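Local coordinates for laccase (Uncultured bacterium, PDB 4F7K), which probably oxidises phenols and related substrates with molecular oxygen, which is reduced to water, as expected of an extracellular multicopper oxidase of the laccase type, at residues Gln14-Gly19 and Trp140-Asn145; Leu133-Asp138 and Ala170-Val175; Thr125-Asp130 and Arg183-Leu188; Gly203-Val208 and Asp238-Ala243. All coordinates share one frame; numbering follows the deposited sequence.

Contact 1 (Gln14-Gly19 and Trp140-Asn145)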
loop_
_atom_site.group_PDB
_atom_site.type_symbol
_atom_site.label_atom_id
_atom_site.label_comp_id
_atom_site.label_asym_id
_atom_site.label_seq_id
_atom_site.Cartn_x
_atom_site.Cartn_y
_atom_site.Cartn_z
ATOM N N GLN A 14 -15.851 -6.348 -11.736
ATOM C CA GLN A 14 -15.489 -6.602 -13.115
ATOM C C GLN A 14 -13.972 -6.550 -13.260
ATOM O O GLN A 14 -13.398 -5.481 -13.459
ATOM C CB GLN A 14 -16.188 -5.634 -14.086
ATOM C CG GLN A 14 -16.071 -6.032 -15.586
ATOM C CD GLN A 14 -16.744 -7.381 -15.938
ATOM O OE1 GLN A 14 -17.821 -7.666 -15.483
ATOM N NE2 GLN A 14 -16.087 -8.192 -16.754
ATOM N N ILE A 15 -13.338 -7.711 -13.167
ATOM C CA ILE A 15 -11.893 -7.820 -13.269
ATOM C C ILE A 15 -11.446 -8.120 -14.699
ATOM O O ILE A 15 -10.624 -7.371 -15.257
ATOM C CB ILE A 15 -11.361 -8.857 -12.279
ATOM C CG1 ILE A 15 -11.735 -8.396 -10.873
ATOM C CG2 ILE A 15 -9.854 -8.997 -12.456
ATOM C CD1 ILE A 15 -11.676 -9.430 -9.822
ATOM N N LEU A 16 -11.990 -9.196 -15.280
ATOM C CA LEU A 16 -11.807 -9.548 -16.680
ATOM C C LEU A 16 -12.393 -8.427 -17.549
ATOM O O LEU A 16 -13.190 -7.639 -17.064
ATOM C CB LEU A 16 -12.514 -10.893 -17.002
ATOM C CG LEU A 16 -12.014 -12.216 -16.371
ATOM C CD1 LEU A 16 -12.994 -13.394 -16.604
ATOM C CD2 LEU A 16 -10.624 -12.618 -16.859
ATOM N N PRO A 17 -11.989 -8.336 -18.826
ATOM C CA PRO A 17 -12.460 -7.311 -19.730
ATOM C C PRO A 17 -13.975 -7.281 -19.883
ATOM O O PRO A 17 -14.660 -8.273 -19.599
ATOM C CB PRO A 17 -11.859 -7.745 -21.063
ATOM C CG PRO A 17 -10.575 -8.374 -20.689
ATOM C CD PRO A 17 -10.894 -9.120 -19.428
ATOM N N GLU A 18 -14.484 -6.147 -20.367
ATOM C CA GLU A 18 -15.902 -5.994 -20.619
ATOM C C GLU A 18 -16.408 -7.044 -21.589
ATOM O O GLU A 18 -15.723 -7.409 -22.561
ATOM C CB GLU A 18 -16.232 -4.592 -21.128
ATOM C CD GLU A 18 -17.145 -4.004 -18.826
ATOM O OE1 GLU A 18 -18.146 -4.116 -18.088
ATOM O OE2 GLU A 18 -15.979 -3.955 -18.374
ATOM N N GLY A 19 -17.604 -7.543 -21.299
ATOM C CA GLY A 19 -18.175 -8.647 -22.062
ATOM C C GLY A 19 -17.755 -10.017 -21.547
ATOM O O GLY A 19 -18.301 -11.026 -21.978
ATOM N N TRP A 140 -4.281 -11.738 -10.441
ATOM C CA TRP A 140 -5.392 -12.628 -10.118
ATOM C C TRP A 140 -5.265 -13.935 -10.896
ATOM O O TRP A 140 -4.790 -13.952 -12.019
ATOM C CB TRP A 140 -6.771 -12.040 -10.484
ATOM C CG TRP A 140 -7.289 -10.857 -9.735
ATOM C CD1 TRP A 140 -8.138 -10.841 -8.662
ATOM C CD2 TRP A 140 -7.060 -9.498 -10.088
ATOM N NE1 TRP A 140 -8.407 -9.524 -8.288
ATOM C CE2 TRP A 140 -7.749 -8.693 -9.161
ATOM C CE3 TRP A 140 -6.323 -8.888 -11.104
ATOM C CZ2 TRP A 140 -7.732 -7.324 -9.228
ATOM C CZ3 TRP A 140 -6.304 -7.545 -11.176
ATOM C CH2 TRP A 140 -6.985 -6.756 -10.237
ATOM N N ARG A 141 -5.713 -15.009 -10.279
ATOM C CA ARG A 141 -5.855 -16.279 -10.977
ATOM C C ARG A 141 -7.346 -16.481 -11.040
ATOM O O ARG A 141 -8.001 -16.712 -10.023
ATOM C CB ARG A 141 -5.137 -17.384 -10.211
ATOM N N ILE A 142 -7.891 -16.296 -12.233
ATOM C CA ILE A 142 -9.360 -16.330 -12.449
ATOM C C ILE A 142 -9.718 -17.448 -13.425
ATOM O O ILE A 142 -9.095 -17.546 -14.473
ATOM C CB ILE A 142 -9.900 -14.997 -13.056
ATOM C CG1 ILE A 142 -9.321 -13.793 -12.360
ATOM C CG2 ILE A 142 -11.403 -14.904 -12.937
ATOM C CD1 ILE A 142 -9.897 -12.430 -12.873
ATOM N N THR A 143 -10.710 -18.278 -13.089
ATOM C CA THR A 143 -11.127 -19.380 -13.979
ATOM C C THR A 143 -11.866 -18.832 -15.193
ATOM O O THR A 143 -12.116 -17.611 -15.307
ATOM C CB THR A 143 -12.059 -20.394 -13.291
ATOM O OG1 THR A 143 -13.303 -19.751 -12.948
ATOM C CG2 THR A 143 -11.410 -21.005 -12.039
ATOM N N GLU A 144 -12.221 -19.752 -16.084
ATOM C CA GLU A 144 -12.967 -19.462 -17.302
ATOM C C GLU A 144 -14.307 -18.767 -17.056
ATOM O O GLU A 144 -14.692 -17.888 -17.828
ATOM C CB GLU A 144 -13.123 -20.706 -18.209
ATOM C CG GLU A 144 -13.119 -22.094 -17.523
ATOM C CD GLU A 144 -11.896 -22.326 -16.601
ATOM O OE1 GLU A 144 -10.834 -21.723 -16.869
ATOM O OE2 GLU A 144 -11.992 -23.092 -15.606
ATOM N N ASN A 145 -15.009 -19.122 -15.990
ATOM C CA ASN A 145 -16.243 -18.419 -15.742
ATOM C C ASN A 145 -16.134 -17.324 -14.682
ATOM O O ASN A 145 -17.116 -16.992 -14.026
ATOM C CB ASN A 145 -17.380 -19.408 -15.468
ATOM C CG ASN A 145 -17.137 -20.237 -14.246
ATOM O OD1 ASN A 145 -16.062 -20.153 -13.649
ATOM N ND2 ASN A 145 -18.117 -21.072 -13.874
#
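Where the first and second multicopper-oxidase regions of the chain meet, I15 and L16, in the loop between strands 4-13 and 23-28, pack on W140 and I142, at and beyond the end of strand 131-140. The clearest evidence of fit is a CH-pi contact: I15 CG2 lies 3.7 Å from the centroid of the six-membered ring of W140, only 13° off the ring normal, and so sits over the face. The other branch of I15 reaches the five-membered ring, with I15 CD1 3.6 Å from W140 NE1. At chi1 -61° the two branches part, CG2 anti to the backbone N and CG1 anti to the carbonyl carbon, so that each half of the indole receives a methyl group. I15 CG2 also presses tightly on I142 CD1, at 3.5 Å. That same I142 CD1 is met by L16 CD2 at 4.1 Å, the two side chains running alongside each other with opposite sense. The loop that carries I15 and L16 is braced by Q14 NE2, which donates to L16 O at 3.0 Å from above the carbonyl plane and also to E20 O. R169 NH1 of strand 167-173 adds weak hydrogen bonds to the carbonyls of Q14 and I15. F167 touches both I15 and W140, and K113 makes a cation-pi contact with W140. What joins the two segments is apolar packing and one CH-pi contact. The join therefore depends on shape and on burial of I15 and the W140 indole.

Contact 2 (Leu133-Asp138 and Ala170-Val175); sequences LIIMID and ALVEPV
At chi1 -37° and chi2 -60°, I135 spreads its two branches along the strand opposite: CG2, anti to the backbone N, meets A170 CB at 3.7 Å, while the CG1 arm carries CD1 to 4.1 Å from V172 CG1. I135 and V172 lie side by side and point the same way. On the other face of the sheet M136 bends at chi3 (-71°), which brings its CE to 4.0 Å from E173 CB. This alternation matches an antiparallel pairing in which I134-E173 and M136-L171 are hydrogen-bonded pairs, and I135-V172 and I137-A170 are non-hydrogen-bonded ones. Four backbone bonds confirm it: I134 N to E173 O and E173 N to I134 O, each 2.8 Å; M136 N to L171 O, 2.9 Å; L171 N to M136 O, 2.7 Å. After E173 a cis peptide turns the chain, and P174 CD comes to 3.7 Å from L133 CD2. The face bearing V172 and I137 packs on I261 and L258 of strand 256-261; that of I134 and M136 packs on P118 of strand 116-122. Strand 131-140 thus lies between two other sheets of the fold. With mostly apolar side chains on both faces, the four bonds satisfy the backbone N and O of I134, M136, L171 and E173, whereas the E173 carboxylate turns off the pairing, its OE1 hydrogen-bonding a glycerol that probably comes from the crystallisation liquor.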
loop_
_atom_site.group_PDB
_atom_site.type_symbol
_atom_site.label_atom_id
_atom_site.label_comp_id
_atom_site.label_asym_id
_atom_site.label_seq_id
_atom_site.Cartn_x
_atom_site.Cartn_y
_atom_site.Cartn_z
ATOM N N LEU A 133 -5.310 10.730 -9.480
ATOM C CA LEU A 133 -5.795 9.362 -9.731
ATOM C C LEU A 133 -5.066 8.338 -8.871
ATOM O O LEU A 133 -3.874 8.492 -8.583
ATOM C CB LEU A 133 -5.650 8.978 -11.217
ATOM C CG LEU A 133 -6.146 10.052 -12.201
ATOM C CD1 LEU A 133 -5.646 9.847 -13.640
ATOM C CD2 LEU A 133 -7.679 10.226 -12.161
ATOM N N ILE A 134 -5.797 7.302 -8.458
ATOM C CA ILE A 134 -5.242 6.242 -7.632
ATOM C C ILE A 134 -5.103 5.000 -8.499
ATOM O O ILE A 134 -6.050 4.622 -9.176
ATOM C CB ILE A 134 -6.174 5.976 -6.426
ATOM C CG1 ILE A 134 -6.132 7.160 -5.440
ATOM C CG2 ILE A 134 -5.864 4.633 -5.745
ATOM C CD1 ILE A 134 -7.354 7.254 -4.516
ATOM N N ILE A 135 -3.934 4.360 -8.462
ATOM C CA ILE A 135 -3.648 3.225 -9.315
ATOM C C ILE A 135 -3.304 2.038 -8.439
ATOM O O ILE A 135 -2.176 1.955 -7.898
ATOM C CB ILE A 135 -2.412 3.466 -10.249
ATOM C CG1 ILE A 135 -2.341 4.921 -10.744
ATOM C CG2 ILE A 135 -2.369 2.415 -11.369
ATOM C CD1 ILE A 135 -3.499 5.370 -11.527
ATOM N N MET A 136 -4.252 1.106 -8.350
ATOM C CA MET A 136 -4.095 -0.086 -7.542
ATOM C C MET A 136 -3.748 -1.255 -8.459
ATOM O O MET A 136 -4.527 -1.635 -9.381
ATOM C CB MET A 136 -5.351 -0.347 -6.683
ATOM C CG MET A 136 -5.518 0.674 -5.528
ATOM S SD MET A 136 -7.251 0.836 -4.921
ATOM C CE MET A 136 -8.090 1.702 -6.274
ATOM N N ILE A 137 -2.562 -1.798 -8.251
ATOM C CA ILE A 137 -2.105 -2.884 -9.094
ATOM C C ILE A 137 -2.227 -4.187 -8.322
ATOM O O ILE A 137 -1.790 -4.284 -7.181
ATOM C CB ILE A 137 -0.663 -2.647 -9.601
ATOM C CG1 ILE A 137 -0.577 -1.281 -10.300
ATOM C CG2 ILE A 137 -0.222 -3.768 -10.542
ATOM C CD1 ILE A 137 0.848 -0.863 -10.762
ATOM N N ASP A 138 -2.874 -5.174 -8.933
ATOM C CA ASP A 138 -3.102 -6.462 -8.259
ATOM C C ASP A 138 -2.961 -7.536 -9.340
ATOM O O ASP A 138 -3.029 -7.253 -10.538
ATOM C CB ASP A 138 -4.518 -6.448 -7.647
ATOM C CG ASP A 138 -4.705 -7.415 -6.469
ATOM O OD1 ASP A 138 -3.755 -8.192 -6.149
ATOM O OD2 ASP A 138 -5.851 -7.365 -5.876
ATOM N N ALA A 170 -3.791 -2.852 -13.389
ATOM C CA ALA A 170 -3.758 -1.577 -12.712
ATOM C C ALA A 170 -5.167 -0.978 -12.769
ATOM O O ALA A 170 -5.633 -0.614 -13.814
ATOM C CB ALA A 170 -2.758 -0.639 -13.425
ATOM N N LEU A 171 -5.838 -0.893 -11.635
ATOM C CA LEU A 171 -7.173 -0.324 -11.561
ATOM C C LEU A 171 -7.041 1.138 -11.245
ATOM O O LEU A 171 -6.342 1.503 -10.300
ATOM C CB LEU A 171 -7.981 -1.003 -10.464
ATOM C CG LEU A 171 -8.086 -2.524 -10.658
ATOM C CD1 LEU A 171 -8.685 -3.191 -9.447
ATOM C CD2 LEU A 171 -8.942 -2.857 -11.859
ATOM N N VAL A 172 -7.726 1.961 -12.039
ATOM C CA VAL A 172 -7.583 3.392 -11.984
ATOM C C VAL A 172 -8.836 3.950 -11.335
ATOM O O VAL A 172 -9.951 3.586 -11.708
ATOM C CB VAL A 172 -7.385 4.003 -13.417
ATOM C CG1 VAL A 172 -7.224 5.485 -13.343
ATOM C CG2 VAL A 172 -6.138 3.397 -14.085
ATOM N N GLU A 173 -8.650 4.776 -10.321
ATOM C CA GLU A 173 -9.777 5.360 -9.599
ATOM C C GLU A 173 -9.544 6.845 -9.426
ATOM O O GLU A 173 -8.536 7.222 -8.838
ATOM C CB GLU A 173 -9.938 4.698 -8.231
ATOM C CG GLU A 173 -10.994 5.364 -7.315
ATOM C CD GLU A 173 -12.382 5.363 -7.910
ATOM O OE1 GLU A 173 -12.839 4.291 -8.354
ATOM O OE2 GLU A 173 -13.021 6.445 -7.934
ATOM N N PRO A 174 -10.450 7.693 -9.966
ATOM C CA PRO A 174 -11.611 7.307 -10.802
ATOM C C PRO A 174 -11.184 7.127 -12.258
ATOM O O PRO A 174 -10.082 7.533 -12.618
ATOM C CB PRO A 174 -12.536 8.520 -10.685
ATOM C CG PRO A 174 -11.542 9.702 -10.612
ATOM C CD PRO A 174 -10.370 9.163 -9.785
ATOM N N VAL A 175 -12.026 6.503 -13.071
ATOM C CA VAL A 175 -11.796 6.460 -14.506
ATOM C C VAL A 175 -12.333 7.756 -15.081
ATOM O O VAL A 175 -13.533 8.056 -15.029
ATOM C CB VAL A 175 -12.494 5.281 -15.193
ATOM C CG1 VAL A 175 -12.422 5.465 -16.717
ATOM C CG2 VAL A 175 -11.859 3.941 -14.728
#

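Contact 3 (Thr125-Asp130 and Arg183-Leu188)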
loop_
_atom_site.group_PDB
_atom_site.type_symbol
_atom_site.label_atom_id
_atom_site.label_comp_id
_atom_site.label_asym_id
_atom_site.label_seq_id
_atom_site.Cartn_x
_atom_site.Cartn_y
_atom_site.Cartn_z
ATOM N N THR A 125 -2.531 22.328 1.611
ATOM C CA THR A 125 -2.606 22.946 0.281
ATOM C C THR A 125 -1.957 21.976 -0.717
ATOM O O THR A 125 -0.734 21.918 -0.833
ATOM C CB THR A 125 -2.003 24.411 0.197
ATOM O OG1 THR A 125 -0.579 24.399 0.374
ATOM C CG2 THR A 125 -2.622 25.383 1.244
ATOM N N PRO A 126 -2.780 21.175 -1.418
ATOM C CA PRO A 126 -2.201 20.145 -2.311
ATOM C C PRO A 126 -1.442 20.781 -3.472
ATOM O O PRO A 126 -1.625 21.974 -3.733
ATOM C CB PRO A 126 -3.432 19.357 -2.809
ATOM C CG PRO A 126 -4.550 19.682 -1.831
ATOM C CD PRO A 126 -4.254 21.112 -1.376
ATOM N N PRO A 127 -0.561 20.009 -4.153
ATOM C CA PRO A 127 0.120 20.605 -5.301
ATOM C C PRO A 127 -0.846 20.839 -6.461
ATOM O O PRO A 127 -1.948 20.282 -6.492
ATOM C CB PRO A 127 1.135 19.536 -5.688
ATOM C CG PRO A 127 0.513 18.275 -5.235
ATOM C CD PRO A 127 -0.074 18.644 -3.909
ATOM N N ASP A 128 -0.412 21.655 -7.406
ATOM C CA ASP A 128 -1.234 22.057 -8.529
ATOM C C ASP A 128 -1.280 20.938 -9.572
ATOM O O ASP A 128 -0.333 20.748 -10.339
ATOM C CB ASP A 128 -0.675 23.361 -9.135
ATOM C CG ASP A 128 -1.280 23.689 -10.488
ATOM O OD1 ASP A 128 -2.482 23.389 -10.696
ATOM O OD2 ASP A 128 -0.551 24.240 -11.344
ATOM N N VAL A 129 -2.375 20.192 -9.601
ATOM C CA VAL A 129 -2.525 19.181 -10.633
ATOM C C VAL A 129 -3.917 19.263 -11.176
ATOM O O VAL A 129 -4.822 19.751 -10.493
ATOM C CB VAL A 129 -2.190 17.729 -10.131
ATOM C CG1 VAL A 129 -0.733 17.616 -9.715
ATOM C CG2 VAL A 129 -3.093 17.314 -8.974
ATOM N N ASP A 130 -4.085 18.787 -12.407
ATOM C CA ASP A 130 -5.412 18.695 -13.033
ATOM C C ASP A 130 -6.227 17.466 -12.617
ATOM O O ASP A 130 -7.438 17.549 -12.496
ATOM C CB ASP A 130 -5.294 18.761 -14.557
ATOM C CG ASP A 130 -4.679 20.048 -15.021
ATOM O OD1 ASP A 130 -5.173 21.121 -14.598
ATOM O OD2 ASP A 130 -3.706 19.991 -15.799
ATOM N N ARG A 183 -1.589 18.081 -16.047
ATOM C CA ARG A 183 -0.666 17.622 -15.023
ATOM C C ARG A 183 -1.390 16.636 -14.132
ATOM O O ARG A 183 -2.373 16.998 -13.492
ATOM C CB ARG A 183 -0.155 18.780 -14.172
ATOM C CG ARG A 183 0.800 18.295 -13.080
ATOM C CD ARG A 183 1.750 19.368 -12.649
ATOM N NE ARG A 183 2.849 19.526 -13.586
ATOM C CZ ARG A 183 3.873 20.346 -13.395
ATOM N NH1 ARG A 183 3.939 21.090 -12.300
ATOM N NH2 ARG A 183 4.830 20.417 -14.303
ATOM N N VAL A 184 -0.908 15.396 -14.081
ATOM C CA VAL A 184 -1.567 14.384 -13.250
ATOM C C VAL A 184 -0.753 13.969 -12.046
ATOM O O VAL A 184 0.455 13.800 -12.141
ATOM C CB VAL A 184 -1.976 13.119 -14.055
ATOM C CG1 VAL A 184 -2.918 13.491 -15.178
ATOM C CG2 VAL A 184 -0.739 12.356 -14.578
ATOM N N ARG A 185 -1.430 13.805 -10.912
ATOM C CA ARG A 185 -0.888 13.078 -9.767
ATOM C C ARG A 185 -1.355 11.611 -9.839
ATOM O O ARG A 185 -2.541 11.347 -9.923
ATOM C CB ARG A 185 -1.321 13.737 -8.451
ATOM C CG ARG A 185 -0.643 13.146 -7.214
ATOM C CD ARG A 185 -1.069 13.869 -5.957
ATOM N NE ARG A 185 -0.352 13.377 -4.772
ATOM C CZ ARG A 185 -0.233 14.058 -3.622
ATOM N NH1 ARG A 185 -0.805 15.248 -3.500
ATOM N NH2 ARG A 185 0.433 13.541 -2.583
ATOM N N LEU A 186 -0.392 10.691 -9.871
ATOM C CA LEU A 186 -0.630 9.277 -9.962
ATOM C C LEU A 186 -0.141 8.581 -8.680
ATOM O O LEU A 186 1.064 8.533 -8.419
ATOM C CB LEU A 186 0.082 8.700 -11.210
ATOM C CG LEU A 186 -0.321 9.292 -12.574
ATOM C CD1 LEU A 186 0.617 8.826 -13.650
ATOM C CD2 LEU A 186 -1.750 8.926 -12.954
ATOM N N ARG A 187 -1.100 8.077 -7.901
ATOM C CA ARG A 187 -0.884 7.384 -6.618
ATOM C C ARG A 187 -0.873 5.869 -6.790
ATOM O O ARG A 187 -1.939 5.223 -6.846
ATOM C CB ARG A 187 -1.965 7.802 -5.616
ATOM C CG ARG A 187 -1.966 9.340 -5.319
ATOM C CD ARG A 187 -3.075 9.639 -4.363
ATOM N NE ARG A 187 -3.371 11.062 -4.201
ATOM C CZ ARG A 187 -3.071 11.778 -3.108
ATOM N NH1 ARG A 187 -2.413 11.221 -2.095
ATOM N NH2 ARG A 187 -3.421 13.068 -3.043
ATOM N N LEU A 188 0.337 5.315 -6.905
ATOM C CA LEU A 188 0.489 3.928 -7.268
ATOM C C LEU A 188 0.527 3.134 -6.001
ATOM O O LEU A 188 1.255 3.464 -5.067
ATOM C CB LEU A 188 1.793 3.668 -8.050
ATOM C CG LEU A 188 1.868 3.957 -9.556
ATOM C CD1 LEU A 188 1.395 5.340 -9.969
ATOM C CD2 LEU A 188 3.322 3.729 -10.029
#
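From CB to tip, R183 first passes D130, V129 and D128. Its CB stands 4.1 Å from D130 OD2, its CG meets V129 CG1 at 3.8 Å, and its CD comes to 3.4 Å from D128 O. With CG anti to the backbone N (chi1 179°) the arm sets out across V129, the two side chains at about a right angle, and a bend at chi3 then turns the head group. There NE forms a salt bridge with D238, while NH1 and NH2 donate to the carbonyls of E274 and S273. The backbone of R183 is held from both ends: D130 N donates to R183 O at 2.7 Å, and R183 N donates to D130 OD2 at 2.9 Å with an N-H...O angle of 165°. The carboxylate accepts that bond on its anti side, 24° out of its plane, and is also salt-bridged to R270, which probably offsets the nearby charge of D182. These bonds set the loop 125-130, just before strand 131-140, beside the start of strand 183-190, an interior strand of the second region's mixed sheet that runs parallel to 131-140. One arginine further on, R185 CB lies 4.0 Å from V129 CG2. The chain of R185 is extended to NE, which carries NH1 to 3.5 Å from P127 CD. Its guanidinium bridges E123 through NH1 and D234 through NH2. Over one face of it lies R187 NH2, 3.3 Å above the plane, and R187 NE is itself paired with D132.

Contact 4 (Gly203-Val208 and Asp238-Ala243)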
loop_
_atom_site.group_PDB
_atom_site.type_symbol
_atom_site.label_atom_id
_atom_site.label_comp_id
_atom_site.label_asym_id
_atom_site.label_seq_id
_atom_site.Cartn_x
_atom_site.Cartn_y
_atom_site.Cartn_z
ATOM N N GLY A 203 3.865 7.586 -21.696
ATOM C CA GLY A 203 3.023 8.720 -22.116
ATOM C C GLY A 203 3.017 9.917 -21.188
ATOM O O GLY A 203 2.262 10.856 -21.392
ATOM N N VAL A 204 3.851 9.884 -20.157
ATOM C CA VAL A 204 3.922 10.988 -19.217
ATOM C C VAL A 204 5.365 11.283 -18.885
ATOM O O VAL A 204 6.238 10.426 -19.057
ATOM C CB VAL A 204 3.174 10.727 -17.869
ATOM C CG1 VAL A 204 1.686 10.582 -18.084
ATOM C CG2 VAL A 204 3.762 9.529 -17.145
ATOM N N GLU A 205 5.590 12.489 -18.373
ATOM C CA GLU A 205 6.914 12.925 -17.949
ATOM C C GLU A 205 6.834 13.679 -16.628
ATOM O O GLU A 205 6.057 14.631 -16.478
ATOM C CB GLU A 205 7.561 13.820 -19.019
ATOM C CG GLU A 205 9.077 13.902 -18.928
ATOM C CD GLU A 205 9.705 14.537 -20.155
ATOM O OE1 GLU A 205 9.271 15.641 -20.552
ATOM O OE2 GLU A 205 10.644 13.931 -20.716
ATOM N N GLY A 206 7.657 13.253 -15.679
ATOM C CA GLY A 206 7.685 13.865 -14.366
ATOM C C GLY A 206 8.496 13.010 -13.428
ATOM O O GLY A 206 9.484 12.396 -13.854
ATOM N N LYS A 207 8.063 12.932 -12.168
ATOM C CA LYS A 207 8.914 12.416 -11.096
ATOM C C LYS A 207 8.173 11.751 -9.951
ATOM O O LYS A 207 7.084 12.187 -9.565
ATOM C CB LYS A 207 9.752 13.554 -10.487
ATOM C CG LYS A 207 10.546 14.404 -11.459
ATOM C CD LYS A 207 11.798 13.708 -11.990
ATOM C CE LYS A 207 12.432 14.572 -13.121
ATOM N NZ LYS A 207 11.938 14.123 -14.483
ATOM N N VAL A 208 8.799 10.714 -9.388
ATOM C CA VAL A 208 8.398 10.189 -8.084
ATOM C C VAL A 208 8.567 11.288 -7.031
ATOM O O VAL A 208 9.655 11.765 -6.837
ATOM C CB VAL A 208 9.237 8.955 -7.654
ATOM C CG1 VAL A 208 8.771 8.448 -6.304
ATOM C CG2 VAL A 208 9.116 7.820 -8.682
ATOM N N ASP A 238 3.450 15.266 -16.309
ATOM C CA ASP A 238 2.669 15.944 -17.323
ATOM C C ASP A 238 2.364 14.947 -18.423
ATOM O O ASP A 238 3.220 14.115 -18.779
ATOM C CB ASP A 238 3.465 17.119 -17.903
ATOM C CG ASP A 238 3.754 18.215 -16.868
ATOM O OD1 ASP A 238 2.814 18.674 -16.180
ATOM O OD2 ASP A 238 4.933 18.626 -16.754
ATOM N N VAL A 239 1.153 15.029 -18.963
ATOM C CA VAL A 239 0.756 14.162 -20.063
ATOM C C VAL A 239 1.384 14.685 -21.349
ATOM O O VAL A 239 1.004 15.765 -21.844
ATOM C CB VAL A 239 -0.764 14.106 -20.208
ATOM C CG1 VAL A 239 -1.148 13.171 -21.343
ATOM C CG2 VAL A 239 -1.408 13.680 -18.881
ATOM N N ILE A 240 2.346 13.943 -21.897
ATOM C CA ILE A 240 3.123 14.511 -23.016
ATOM C C ILE A 240 2.630 14.191 -24.429
ATOM O O ILE A 240 3.124 14.775 -25.387
ATOM C CB ILE A 240 4.678 14.316 -22.890
ATOM C CG1 ILE A 240 5.067 12.848 -22.803
ATOM C CG2 ILE A 240 5.234 15.085 -21.699
ATOM C CD1 ILE A 240 6.584 12.646 -22.799
ATOM N N THR A 241 1.645 13.305 -24.570
ATOM C CA THR A 241 1.195 12.933 -25.920
ATOM C C THR A 241 -0.314 12.653 -26.050
ATOM O O THR A 241 -1.074 12.916 -25.119
ATOM C CB THR A 241 2.057 11.770 -26.498
ATOM O OG1 THR A 241 1.958 11.767 -27.934
ATOM C CG2 THR A 241 1.647 10.412 -25.894
ATOM N N ASP A 242 -0.728 12.157 -27.220
ATOM C CA ASP A 242 -2.121 11.789 -27.498
ATOM C C ASP A 242 -2.417 10.313 -27.212
ATOM O O ASP A 242 -3.576 9.896 -27.212
ATOM C CB ASP A 242 -2.482 12.129 -28.949
ATOM N N ALA A 243 -1.369 9.528 -26.973
ATOM C CA ALA A 243 -1.543 8.123 -26.644
ATOM C C ALA A 243 -2.005 8.067 -25.200
ATOM O O ALA A 243 -1.723 8.987 -24.435
ATOM C CB ALA A 243 -0.224 7.325 -26.828
#
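E205 and D238 exchange two backbone bonds, E205 N to D238 O at 2.9 Å and D238 N to E205 O at 2.7 Å, which identifies them as an antiparallel hydrogen-bonded pair. A step further, V204 and V239 form a non-hydrogen-bonded pair, with V204 CA set 3.2 Å from D238 O in a CA-H...O contact. A third bond, I240 N to G203 O at 3.1 Å, extends the pairing past the end of strand 232-239. There I240 has CG1 between its backbone N and carbonyl carbon (chi1 59°), which puts CG1 3.7 Å from G203 O and leaves CG2 to meet E205 CB at 3.8 Å. G203 has a positive phi (82°), a conformation that favours glycine. Further out, I245 of strand 245-249 packs on both V204 and V239, and the other backbone edge of V239 bonds to G181 and D182. The D238 carboxylate is held by a salt bridge from R183. Two neighbouring antiparallel strands with one face turned onto a second sheet is the arrangement found in the cupredoxin-like beta sandwich of multicopper oxidases, to which this sheet probably belongs.

From the N terminus, residues 14-19 open contact 1, then 125-130 open contact 3 and 133-138 open contact 2 before 140-145 close contact 1, which therefore crosses both. Contact 2 closes next at 170-175 and contact 3 at 183-188, so the shorter loop lies within the longer. Contact 4, 203-208 with 238-243, follows in series. Contacts 2, 3 and 4 all reach the one six-stranded sheet, strands 131-140 and 183-190 being neighbours in it, as are 183-190 and 232-239. Contact 1 ties the first region's loop to the far end of strand 131-140 and touches contact 2, W140 CH2 lying 4.0 Å from L171 CD1.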